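Transcriptional regulator (Enterococcus faecalis, PDB 3QFI) is of unestablished function but belongs to the LytR-CpsA-Psr family of cell-envelope proteins, found mainly in Gram-positive bacteria. Local coordinates at residues Leu67-Gly72 and Leu276-Gln281; His81-Ala84 and Met90-Asn93; Pro52-Ser57 and Arg260-Leu265. All blocks are in the same frame, centred on the assembly; numbering follows the deposited sequence.

Contact 1: residues Leu67-Gly72 and Leu276-Gln281; sequences LTDIVG and LAFYNQ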
ATOM      1  N   LEU A  67     -14.313   5.046   3.718  1.00 13.88           N
ATOM      2  CA  LEU A  67     -15.278   5.874   2.993  1.00  8.81           C
ATOM      3  C   LEU A  67     -14.613   7.172   2.578  1.00 12.76           C
ATOM      4  O   LEU A  67     -14.058   7.883   3.420  1.00 16.61           O
ATOM      5  CB  LEU A  67     -16.485   6.172   3.876  1.00  5.41           C
ATOM      6  CG  LEU A  67     -17.670   6.876   3.240  1.00  7.50           C
ATOM      7  CD1 LEU A  67     -18.326   5.965   2.189  1.00  1.00           C
ATOM      8  CD2 LEU A  67     -18.677   7.227   4.337  1.00 13.15           C
ATOM      9  N   THR A  68     -14.663   7.473   1.283  1.00  4.71           N
ATOM     10  CA  THR A  68     -14.067   8.698   0.756  1.00  6.73           C
ATOM     11  C   THR A  68     -14.727   9.136  -0.552  1.00 11.07           C
ATOM     12  O   THR A  68     -15.675   8.514  -1.031  1.00 15.53           O
ATOM     13  CB  THR A  68     -12.557   8.525   0.476  1.00 13.26           C
ATOM     14  OG1 THR A  68     -12.321   7.302  -0.243  1.00  1.00           O
ATOM     15  CG2 THR A  68     -11.782   8.504   1.773  1.00 26.53           C
ATOM     16  N   ASP A  69     -14.234  10.219  -1.126  1.00 13.23           N
ATOM     17  CA  ASP A  69     -14.791  10.659  -2.377  1.00 15.28           C
ATOM     18  C   ASP A  69     -14.126   9.816  -3.454  1.00 18.16           C
ATOM     19  O   ASP A  69     -12.909   9.587  -3.417  1.00 15.96           O
ATOM     20  CB  ASP A  69     -14.519  12.149  -2.585  1.00 29.51           C
ATOM     21  CG  ASP A  69     -15.373  13.017  -1.685  1.00 43.22           C
ATOM     22  OD1 ASP A  69     -16.613  12.856  -1.730  1.00 52.49           O
ATOM     23  OD2 ASP A  69     -14.822  13.853  -0.927  1.00 55.80           O
ATOM     24  N   ILE A  70     -14.931   9.305  -4.378  1.00 13.80           N
ATOM     25  CA  ILE A  70     -14.401   8.504  -5.469  1.00 10.81           C
ATOM     26  C   ILE A  70     -14.169   9.497  -6.587  1.00  5.43           C
ATOM     27  O   ILE A  70     -15.053   9.719  -7.401  1.00 15.26           O
ATOM     28  CB  ILE A  70     -15.411   7.452  -5.961  1.00 11.89           C
ATOM     29  CG1 ILE A  70     -15.934   6.620  -4.789  1.00 18.35           C
ATOM     30  CG2 ILE A  70     -14.743   6.555  -7.003  1.00 18.13           C
ATOM     31  CD1 ILE A  70     -14.896   5.754  -4.115  1.00 11.48           C
ATOM     32  N   VAL A  71     -12.983  10.091  -6.625  1.00  1.00           N
ATOM     33  CA  VAL A  71     -12.666  11.101  -7.629  1.00  3.70           C
ATOM     34  C   VAL A  71     -12.947  10.630  -9.052  1.00 11.07           C
ATOM     35  O   VAL A  71     -12.417   9.622  -9.519  1.00 18.29           O
ATOM     36  CB  VAL A  71     -11.191  11.588  -7.476  1.00  7.96           C
ATOM     37  CG1 VAL A  71     -10.883  12.704  -8.467  1.00 13.91           C
ATOM     38  CG2 VAL A  71     -10.967  12.088  -6.058  1.00  1.00           C
ATOM     39  N   GLY A  72     -13.802  11.367  -9.743  1.00 12.69           N
ATOM     40  CA  GLY A  72     -14.148  10.973 -11.088  1.00 15.98           C
ATOM     41  C   GLY A  72     -15.505  10.291 -11.160  1.00 15.40           C
ATOM     42  O   GLY A  72     -16.129  10.303 -12.218  1.00 27.37           O
ATOM     43  N   LEU A 276     -12.438  17.306   8.319  1.00 11.29           N
ATOM     44  CA  LEU A 276     -13.465  17.463   9.338  1.00 17.80           C
ATOM     45  C   LEU A 276     -14.858  17.525   8.702  1.00 12.52           C
ATOM     46  O   LEU A 276     -15.782  16.847   9.156  1.00  8.35           O
ATOM     47  CB  LEU A 276     -13.170  18.730  10.155  1.00 22.50           C
ATOM     48  CG  LEU A 276     -14.152  19.170  11.243  1.00 29.71           C
ATOM     49  CD1 LEU A 276     -14.268  18.096  12.311  1.00 35.69           C
ATOM     50  CD2 LEU A 276     -13.664  20.476  11.868  1.00 34.06           C
ATOM     51  N   ALA A 277     -15.001  18.315   7.641  1.00  4.25           N
ATOM     52  CA  ALA A 277     -16.286  18.441   6.957  1.00  1.00           C
ATOM     53  C   ALA A 277     -16.782  17.083   6.499  1.00  1.00           C
ATOM     54  O   ALA A 277     -17.946  16.736   6.695  1.00  3.91           O
ATOM     55  CB  ALA A 277     -16.161  19.370   5.765  1.00  1.00           C
ATOM     56  N   PHE A 278     -15.888  16.313   5.893  1.00  1.00           N
ATOM     57  CA  PHE A 278     -16.241  14.991   5.406  1.00 12.63           C
ATOM     58  C   PHE A 278     -16.715  14.111   6.551  1.00 16.00           C
ATOM     59  O   PHE A 278     -17.743  13.439   6.446  1.00 15.09           O
ATOM     60  CB  PHE A 278     -15.044  14.316   4.731  1.00 18.57           C
ATOM     61  CG  PHE A 278     -15.412  13.086   3.956  1.00 19.42           C
ATOM     62  CD1 PHE A 278     -15.887  13.193   2.645  1.00 22.72           C
ATOM     63  CD2 PHE A 278     -15.359  11.831   4.550  1.00 20.29           C
ATOM     64  CE1 PHE A 278     -16.302  12.076   1.941  1.00  9.59           C
ATOM     65  CE2 PHE A 278     -15.775  10.700   3.853  1.00 16.84           C
ATOM     66  CZ  PHE A 278     -16.250  10.823   2.547  1.00 19.62           C
ATOM     67  N   TYR A 279     -15.964  14.112   7.646  1.00 14.33           N
ATOM     68  CA  TYR A 279     -16.310  13.283   8.801  1.00 17.84           C
ATOM     69  C   TYR A 279     -17.665  13.628   9.426  1.00 17.55           C
ATOM     70  O   TYR A 279     -18.412  12.737   9.823  1.00 21.58           O
ATOM     71  CB  TYR A 279     -15.191  13.354   9.858  1.00 27.43           C
ATOM     72  CG  TYR A 279     -15.608  12.889  11.248  1.00 33.26           C
ATOM     73  CD1 TYR A 279     -16.171  13.784  12.156  1.00 26.43           C
ATOM     74  CD2 TYR A 279     -15.479  11.549  11.642  1.00 27.74           C
ATOM     75  CE1 TYR A 279     -16.597  13.367  13.417  1.00 19.54           C
ATOM     76  CE2 TYR A 279     -15.912  11.126  12.913  1.00 19.27           C
ATOM     77  CZ  TYR A 279     -16.471  12.050  13.784  1.00  5.79           C
ATOM     78  OH  TYR A 279     -16.961  11.677  15.008  1.00  3.98           O
ATOM     79  N   ASN A 280     -17.982  14.917   9.497  1.00 11.28           N
ATOM     80  CA  ASN A 280     -19.249  15.351  10.075  1.00 16.86           C
ATOM     81  C   ASN A 280     -20.484  14.927   9.317  1.00 13.42           C
ATOM     82  O   ASN A 280     -21.539  14.707   9.911  1.00  7.35           O
ATOM     83  CB  ASN A 280     -19.275  16.862  10.239  1.00 22.34           C
ATOM     84  CG  ASN A 280     -18.436  17.310  11.391  1.00 26.20           C
ATOM     85  OD1 ASN A 280     -18.476  16.706  12.474  1.00 12.82           O
ATOM     86  ND2 ASN A 280     -17.664  18.370  11.181  1.00 28.48           N
ATOM     87  N   GLN A 281     -20.361  14.812   8.005  1.00 15.68           N
ATOM     88  CA  GLN A 281     -21.500  14.422   7.208  1.00 18.08           C
ATOM     89  C   GLN A 281     -21.715  12.914   7.202  1.00 20.59           C
ATOM     90  O   GLN A 281     -22.652  12.430   6.576  1.00 33.20           O
ATOM     91  CB  GLN A 281     -21.333  14.929   5.775  1.00 18.53           C
ATOM     92  CG  GLN A 281     -20.256  14.226   4.993  1.00 31.30           C
ATOM     93  CD  GLN A 281     -20.176  14.689   3.559  1.00 23.33           C
ATOM     94  OE1 GLN A 281     -19.737  15.792   3.292  1.00 34.59           O
ATOM     95  NE2 GLN A 281     -20.626  13.853   2.630  1.00 24.74           N
TER

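Contact 2: residues His81-Ala84 and Met90-Asn93; sequences HAYA and MAIN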
ATOM      1  N   HIS A  81     -13.923   0.266  -4.237  1.00 16.41           N
ATOM      2  CA  HIS A  81     -14.595   0.419  -5.524  1.00 15.06           C
ATOM      3  C   HIS A  81     -13.972   1.423  -6.476  1.00 19.64           C
ATOM      4  O   HIS A  81     -14.471   1.612  -7.587  1.00 22.63           O
ATOM      5  CB  HIS A  81     -16.048   0.833  -5.321  1.00 10.72           C
ATOM      6  CG  HIS A  81     -16.851  -0.134  -4.517  1.00 14.36           C
ATOM      7  ND1 HIS A  81     -18.101   0.172  -4.028  1.00 11.61           N
ATOM      8  CD2 HIS A  81     -16.581  -1.395  -4.110  1.00 23.94           C
ATOM      9  CE1 HIS A  81     -18.567  -0.859  -3.348  1.00 13.53           C
ATOM     10  NE2 HIS A  81     -17.665  -1.824  -3.381  1.00 21.69           N
ATOM     11  N   ALA A  82     -12.913   2.095  -6.048  1.00 14.49           N
ATOM     12  CA  ALA A  82     -12.277   3.082  -6.918  1.00 23.39           C
ATOM     13  C   ALA A  82     -11.715   2.394  -8.159  1.00 23.78           C
ATOM     14  O   ALA A  82     -12.080   2.726  -9.294  1.00 11.43           O
ATOM     15  CB  ALA A  82     -11.163   3.809  -6.176  1.00 28.00           C
ATOM     16  N   TYR A  83     -10.820   1.438  -7.937  1.00 20.87           N
ATOM     17  CA  TYR A  83     -10.228   0.718  -9.041  1.00 14.38           C
ATOM     18  C   TYR A  83     -11.304  -0.002  -9.845  1.00 18.45           C
ATOM     19  O   TYR A  83     -11.298   0.056 -11.066  1.00 19.67           O
ATOM     20  CB  TYR A  83      -9.182  -0.274  -8.536  1.00 15.93           C
ATOM     21  CG  TYR A  83      -8.483  -1.012  -9.660  1.00 21.00           C
ATOM     22  CD1 TYR A  83      -9.090  -2.105 -10.273  1.00 18.15           C
ATOM     23  CD2 TYR A  83      -7.243  -0.593 -10.144  1.00 14.33           C
ATOM     24  CE1 TYR A  83      -8.494  -2.768 -11.337  1.00  6.29           C
ATOM     25  CE2 TYR A  83      -6.630  -1.255 -11.220  1.00 18.06           C
ATOM     26  CZ  TYR A  83      -7.270  -2.348 -11.807  1.00 13.75           C
ATOM     27  OH  TYR A  83      -6.699  -3.046 -12.846  1.00 12.82           O
ATOM     28  N   ALA A  84     -12.241  -0.650  -9.158  1.00 23.05           N
ATOM     29  CA  ALA A  84     -13.325  -1.402  -9.800  1.00 20.31           C
ATOM     30  C   ALA A  84     -14.241  -0.601 -10.741  1.00 24.61           C
ATOM     31  O   ALA A  84     -14.877  -1.171 -11.636  1.00 19.50           O
ATOM     32  CB  ALA A  84     -14.172  -2.089  -8.722  1.00 24.10           C
ATOM     33  N   MET A  90      -8.706   6.062 -11.698  1.00 23.12           N
ATOM     34  CA  MET A  90      -9.617   6.454 -10.637  1.00 17.63           C
ATOM     35  C   MET A  90      -9.050   6.130  -9.262  1.00 14.52           C
ATOM     36  O   MET A  90      -9.274   6.888  -8.316  1.00 16.33           O
ATOM     37  CB  MET A  90     -10.988   5.791 -10.832  1.00 17.34           C
ATOM     38  CG  MET A  90     -12.092   6.287  -9.907  1.00  5.62           C
ATOM     39  SD  MET A  90     -13.715   6.000 -10.662  1.00  1.00           S
ATOM     40  CE  MET A  90     -13.622   7.285 -11.936  1.00  1.00           C
ATOM     41  N   ALA A  91      -8.308   5.029  -9.137  1.00 11.79           N
ATOM     42  CA  ALA A  91      -7.723   4.660  -7.838  1.00  9.70           C
ATOM     43  C   ALA A  91      -6.628   5.644  -7.441  1.00 12.46           C
ATOM     44  O   ALA A  91      -6.612   6.148  -6.316  1.00  1.99           O
ATOM     45  CB  ALA A  91      -7.151   3.256  -7.888  1.00 21.80           C
ATOM     46  N   ILE A  92      -5.713   5.914  -8.368  1.00 11.95           N
ATOM     47  CA  ILE A  92      -4.640   6.853  -8.098  1.00  6.64           C
ATOM     48  C   ILE A  92      -5.214   8.204  -7.671  1.00 17.43           C
ATOM     49  O   ILE A  92      -4.794   8.768  -6.669  1.00 14.38           O
ATOM     50  CB  ILE A  92      -3.758   7.072  -9.331  1.00  1.00           C
ATOM     51  CG1 ILE A  92      -3.014   5.787  -9.691  1.00  9.47           C
ATOM     52  CG2 ILE A  92      -2.784   8.188  -9.062  1.00  1.36           C
ATOM     53  CD1 ILE A  92      -2.274   5.862 -11.023  1.00  2.02           C
ATOM     54  N   ASN A  93      -6.172   8.730  -8.424  1.00 18.51           N
ATOM     55  CA  ASN A  93      -6.750  10.021  -8.070  1.00 18.00           C
ATOM     56  C   ASN A  93      -7.423  10.020  -6.696  1.00 16.92           C
ATOM     57  O   ASN A  93      -7.159  10.903  -5.890  1.00 22.25           O
ATOM     58  CB  ASN A  93      -7.741  10.477  -9.151  1.00 20.37           C
ATOM     59  CG  ASN A  93      -7.040  10.964 -10.415  1.00 18.71           C
ATOM     60  OD1 ASN A  93      -7.666  11.532 -11.307  1.00  4.87           O
ATOM     61  ND2 ASN A  93      -5.739  10.743 -10.492  1.00 22.00           N
TER

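Contact 3: residues Pro52-Ser57 and Arg260-Leu265; sequences PKENKS and RKQLGL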
ATOM      1  N   PRO A  52      14.954   9.906   0.798  1.00 13.33           N
ATOM      2  CA  PRO A  52      16.372   9.715   1.101  1.00 21.27           C
ATOM      3  C   PRO A  52      16.943  10.810   1.997  1.00 30.41           C
ATOM      4  O   PRO A  52      17.918  10.586   2.699  1.00 42.00           O
ATOM      5  CB  PRO A  52      17.019   9.690  -0.282  1.00 18.40           C
ATOM      6  CG  PRO A  52      16.137  10.603  -1.083  1.00 16.39           C
ATOM      7  CD  PRO A  52      14.751  10.194  -0.634  1.00 15.62           C
ATOM      8  N   LYS A  53      16.335  11.990   1.983  1.00 32.34           N
ATOM      9  CA  LYS A  53      16.821  13.089   2.806  1.00 32.96           C
ATOM     10  C   LYS A  53      16.712  12.751   4.291  1.00 33.41           C
ATOM     11  O   LYS A  53      17.277  13.439   5.139  1.00 35.28           O
ATOM     12  CB  LYS A  53      16.034  14.367   2.499  1.00 46.30           C
ATOM     13  CG  LYS A  53      16.055  14.769   1.015  1.00 54.03           C
ATOM     14  CD  LYS A  53      15.044  15.876   0.717  1.00 50.57           C
ATOM     15  CE  LYS A  53      15.081  16.290  -0.746  1.00 47.27           C
ATOM     16  NZ  LYS A  53      14.121  17.393  -1.041  1.00 46.32           N
ATOM     17  N   GLU A  54      15.985  11.692   4.617  1.00 30.12           N
ATOM     18  CA  GLU A  54      15.851  11.304   6.010  1.00 27.47           C
ATOM     19  C   GLU A  54      16.068   9.808   6.128  1.00 26.64           C
ATOM     20  O   GLU A  54      15.723   9.195   7.133  1.00 29.29           O
ATOM     21  CB  GLU A  54      14.469  11.688   6.528  1.00 30.18           C
ATOM     22  CG  GLU A  54      14.353  11.688   8.030  1.00 47.18           C
ATOM     23  CD  GLU A  54      12.992  12.149   8.482  1.00 49.38           C
ATOM     24  OE1 GLU A  54      11.989  11.489   8.126  1.00 41.05           O
ATOM     25  OE2 GLU A  54      12.923  13.176   9.191  1.00 61.90           O
ATOM     26  N   ASN A  55      16.649   9.240   5.077  1.00 18.52           N
ATOM     27  CA  ASN A  55      16.952   7.825   5.014  1.00 22.31           C
ATOM     28  C   ASN A  55      15.814   6.966   5.536  1.00 28.06           C
ATOM     29  O   ASN A  55      16.001   6.214   6.490  1.00 30.89           O
ATOM     30  CB  ASN A  55      18.218   7.539   5.821  1.00 23.60           C
ATOM     31  CG  ASN A  55      19.392   8.375   5.368  1.00 23.35           C
ATOM     32  OD1 ASN A  55      19.807   8.315   4.209  1.00 28.56           O
ATOM     33  ND2 ASN A  55      19.933   9.171   6.278  1.00 22.47           N
ATOM     34  N   LYS A  56      14.640   7.055   4.909  1.00 25.67           N
ATOM     35  CA  LYS A  56      13.489   6.272   5.363  1.00 23.43           C
ATOM     36  C   LYS A  56      12.357   6.167   4.321  1.00 21.58           C
ATOM     37  O   LYS A  56      12.253   6.991   3.406  1.00 16.06           O
ATOM     38  CB  LYS A  56      12.955   6.883   6.671  1.00 23.76           C
ATOM     39  CG  LYS A  56      11.853   6.082   7.365  1.00 46.32           C
ATOM     40  CD  LYS A  56      11.672   6.460   8.855  1.00 53.08           C
ATOM     41  CE  LYS A  56      10.839   7.720   9.065  1.00 55.00           C
ATOM     42  NZ  LYS A  56      11.410   8.903   8.374  1.00 53.36           N
ATOM     43  N   SER A  57      11.535   5.128   4.465  1.00 19.80           N
ATOM     44  CA  SER A  57      10.383   4.892   3.597  1.00 15.69           C
ATOM     45  C   SER A  57       9.213   4.555   4.496  1.00 15.53           C
ATOM     46  O   SER A  57       9.356   3.791   5.448  1.00 18.60           O
ATOM     47  CB  SER A  57      10.612   3.733   2.618  1.00 15.54           C
ATOM     48  OG  SER A  57      11.465   4.113   1.556  1.00 23.88           O
ATOM     49  N   ARG A 260       2.986  14.211   3.675  1.00 11.68           N
ATOM     50  CA  ARG A 260       3.359  15.408   2.953  1.00  7.12           C
ATOM     51  C   ARG A 260       4.799  15.840   3.302  1.00 14.31           C
ATOM     52  O   ARG A 260       5.548  16.249   2.413  1.00  9.96           O
ATOM     53  CB  ARG A 260       2.383  16.544   3.261  1.00  2.92           C
ATOM     54  CG  ARG A 260       1.013  16.405   2.627  1.00  2.15           C
ATOM     55  CD  ARG A 260       0.159  17.630   2.944  1.00 10.80           C
ATOM     56  NE  ARG A 260       0.588  18.788   2.173  1.00  3.36           N
ATOM     57  CZ  ARG A 260       0.455  18.868   0.856  1.00 12.85           C
ATOM     58  NH1 ARG A 260      -0.103  17.861   0.185  1.00  5.01           N
ATOM     59  NH2 ARG A 260       0.905  19.936   0.201  1.00  9.86           N
ATOM     60  N   LYS A 261       5.204  15.751   4.570  1.00 10.74           N
ATOM     61  CA  LYS A 261       6.573  16.159   4.907  1.00 13.95           C
ATOM     62  C   LYS A 261       7.605  15.153   4.379  1.00 16.61           C
ATOM     63  O   LYS A 261       8.724  15.526   4.014  1.00  9.60           O
ATOM     64  CB  LYS A 261       6.740  16.372   6.423  1.00 15.19           C
ATOM     65  CG  LYS A 261       6.040  17.626   6.962  1.00 28.93           C
ATOM     66  CD  LYS A 261       6.334  17.848   8.446  1.00 40.17           C
ATOM     67  CE  LYS A 261       5.639  19.101   9.008  1.00 39.12           C
ATOM     68  NZ  LYS A 261       6.065  19.407  10.421  1.00 31.45           N
ATOM     69  N   GLN A 262       7.226  13.883   4.346  1.00  5.92           N
ATOM     70  CA  GLN A 262       8.085  12.835   3.813  1.00  2.25           C
ATOM     71  C   GLN A 262       8.457  13.199   2.369  1.00  7.45           C
ATOM     72  O   GLN A 262       9.530  12.842   1.884  1.00  8.51           O
ATOM     73  CB  GLN A 262       7.347  11.488   3.806  1.00  2.19           C
ATOM     74  CG  GLN A 262       7.339  10.771   5.137  1.00  7.68           C
ATOM     75  CD  GLN A 262       8.734  10.657   5.708  1.00 23.77           C
ATOM     76  OE1 GLN A 262       9.158  11.484   6.520  1.00 21.43           O
ATOM     77  NE2 GLN A 262       9.474   9.646   5.260  1.00 10.53           N
ATOM     78  N   LEU A 263       7.559  13.911   1.695  1.00 12.22           N
ATOM     79  CA  LEU A 263       7.761  14.307   0.311  1.00 13.24           C
ATOM     80  C   LEU A 263       8.257  15.734   0.151  1.00 14.46           C
ATOM     81  O   LEU A 263       8.075  16.347  -0.903  1.00 21.71           O
ATOM     82  CB  LEU A 263       6.457  14.123  -0.467  1.00 18.54           C
ATOM     83  CG  LEU A 263       5.911  12.691  -0.500  1.00 17.71           C
ATOM     84  CD1 LEU A 263       4.519  12.708  -1.096  1.00 12.63           C
ATOM     85  CD2 LEU A 263       6.839  11.776  -1.321  1.00 20.10           C
ATOM     86  N   GLY A 264       8.886  16.259   1.196  1.00 11.72           N
ATOM     87  CA  GLY A 264       9.407  17.610   1.143  1.00  1.00           C
ATOM     88  C   GLY A 264       8.321  18.639   0.913  1.00  9.61           C
ATOM     89  O   GLY A 264       8.582  19.713   0.369  1.00 17.06           O
ATOM     90  N   LEU A 265       7.095  18.313   1.313  1.00 15.32           N
ATOM     91  CA  LEU A 265       5.978  19.241   1.147  1.00 17.10           C
ATOM     92  C   LEU A 265       5.663  19.896   2.475  1.00 21.57           C
ATOM     93  O   LEU A 265       6.070  19.411   3.532  1.00 20.16           O
ATOM     94  CB  LEU A 265       4.735  18.515   0.630  1.00 13.49           C
ATOM     95  CG  LEU A 265       4.897  17.880  -0.751  1.00 19.00           C
ATOM     96  CD1 LEU A 265       3.655  17.070  -1.085  1.00 27.96           C
ATOM     97  CD2 LEU A 265       5.124  18.973  -1.798  1.00 26.36           C
TER

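Contact 1: residues Leu67-Gly72 and Leu276-Gln281
Phe278 reaches from helix 269-280 to bring its ring up to the backbone of Leu67 and Thr68, with Asp69 closing in at the far corner. This one aromatic residue provides more than half of the 155 Å² buried, so the pairing is a good example of how a single large side chain can join two elements whose backbones stay apart. The axes of strand 67-70 and helix 276-280 come no closer than 10.1 Å, and their directions are 113° apart.

With CG anti to the backbone N (chi1 -168°), the benzyl group of Phe278 is thrown outward from the helix and spans that separation. Its outer atoms make the contact. Phe278 CE2 lies 3.3 Å from the carbonyl oxygen Leu67 O. At the end of the ring, Phe278 CZ approaches Thr68 CA at 3.5 Å. The isobutyl group of Leu67 adds a looser apolar touch, Leu67 CG lying 4.3 Å from Phe278 CZ.

Asp69 meets the CD1-CE1 side of the same ring. Asp69 OD2 is 3.7 Å from Phe278 CE1, and the carboxylate plane stands 84° from that of the ring, nearly perpendicular to it. The two side chains run past each other in opposite directions. A weak hydrogen bond from Gln76 NE2 to Asp69 OD1 gives the carboxylate a polar partner on the next strand.

Strands 67-70 and 75-78 form a small antiparallel pair, in which Thr68 shares backbone hydrogen bonding with Asp77. Phe278 also touches Gln76 of this pair, and its ring meets that of Phe282. Leu67 is bonded through its backbone to Gln245 and packs on Tyr244 of strand 243-247, while Thr68 turns to Leu98 of helix 80-98.

Contact 2: residues His81-Ala84 and Met90-Asn93
Met90 places CG anti to its backbone N (chi1 -171°), which sets CG, together with CB, beside the carbonyl oxygen of Ala82. Both Met90 CB and Met90 CG lie 3.6 Å from Ala82 O, and the sulfur follows at 3.9 Å between Met90 SD and Ala82 O. The methionine thus meets the helix turn alongside its flank. A bend at chi3 (-73°) sets only the direction of the terminal methyl; the end of the side chain leads away, and Met90 also touches Phe85 and Asn73. Tyr83 likewise has CG anti to its N (chi1 -177°), which decides where the ring goes, whereas its CB owes its place against Ala91 to the backbone.

Ala91 fills the middle of the contact. Ala91 CB is 4.1 Å from Tyr83 CB and sits at the edge of the tyrosine ring, near the ring plane. Ala82 CB points toward the other segment and approaches Ala91 CA at 3.9 Å. Such closeness is possible because the chain doubles back between the segments: the CA atoms of Tyr83 and Ala91, eight residues apart, are separated by 4.8 Å, far less than an unbroken helix would allow.

Tyr83 and Ala91, one on each side of the bend, both touch Met27 of strand 22-28, linking the contact to the main sheet, and Thr94 OG1 hydrogen-bonds to Met90 O. Chemically, small methyl groups let the backbones come close; the contact is mainly nonpolar, with Met90 CB and CG set against a carbonyl oxygen, and the two segments share no hydrogen bond.

Contact 3: residues Pro52-Ser57 and Arg260-Leu265
Gln262 brings its amide end up to the carboxylate of Glu54 and the ammonium of Lys56, and it is the buried part of an otherwise open contact. The glutamine supplies nearly half of the 132 Å² covered; bent at chi2 (-51°), it turns from the end of helix 249-262 to lie across both partners at about a right angle. Gln262 CD is 4.1 Å from Glu54 OE1, and the amide and carboxylate planes are 25° apart. Gln262 also touches Thr49 and Asn51 of strand 44-51.

The solvent side is looser. Lys53 stretches out fully extended beside Gly264, with little surface covered. Gly264, at positive phi, is the C-prime residue of a Schellman motif that ends the helix, Leu265 N bonding to Arg260 O at 2.8 Å. Within the other segment, Asn55 and Lys56 form a G1 beta bulge opposite Asn51 as the chain enters strand 56-62.

The firm polar link lies within one segment: Lys56 NZ makes a salt bridge to Glu54 OE1 at 2.7 Å. Gln262 therefore faces an ion pair, and its amide could probably accommodate either charge, though which of its ends faces which is not settled.

Along the chain the three contacts interlock: contact 2 is nested within the loops closed by contacts 1 and 3, whose own segments alternate. Contacts 1 and 2 are neighbours, with centres 15 Å apart, and they touch where Val71 O lies 3.4 Å from Met90 CG, so helix 80-98 backs the small strand pair. Contact 3 stands apart, its centre about 27 Å from that of contact 1 and 25 Å from that of contact 2. Successive helices 249-262 and 269-280 thus return to successive strands 56-62 and 67-70, bringing the late helices back to early strands at two separate places.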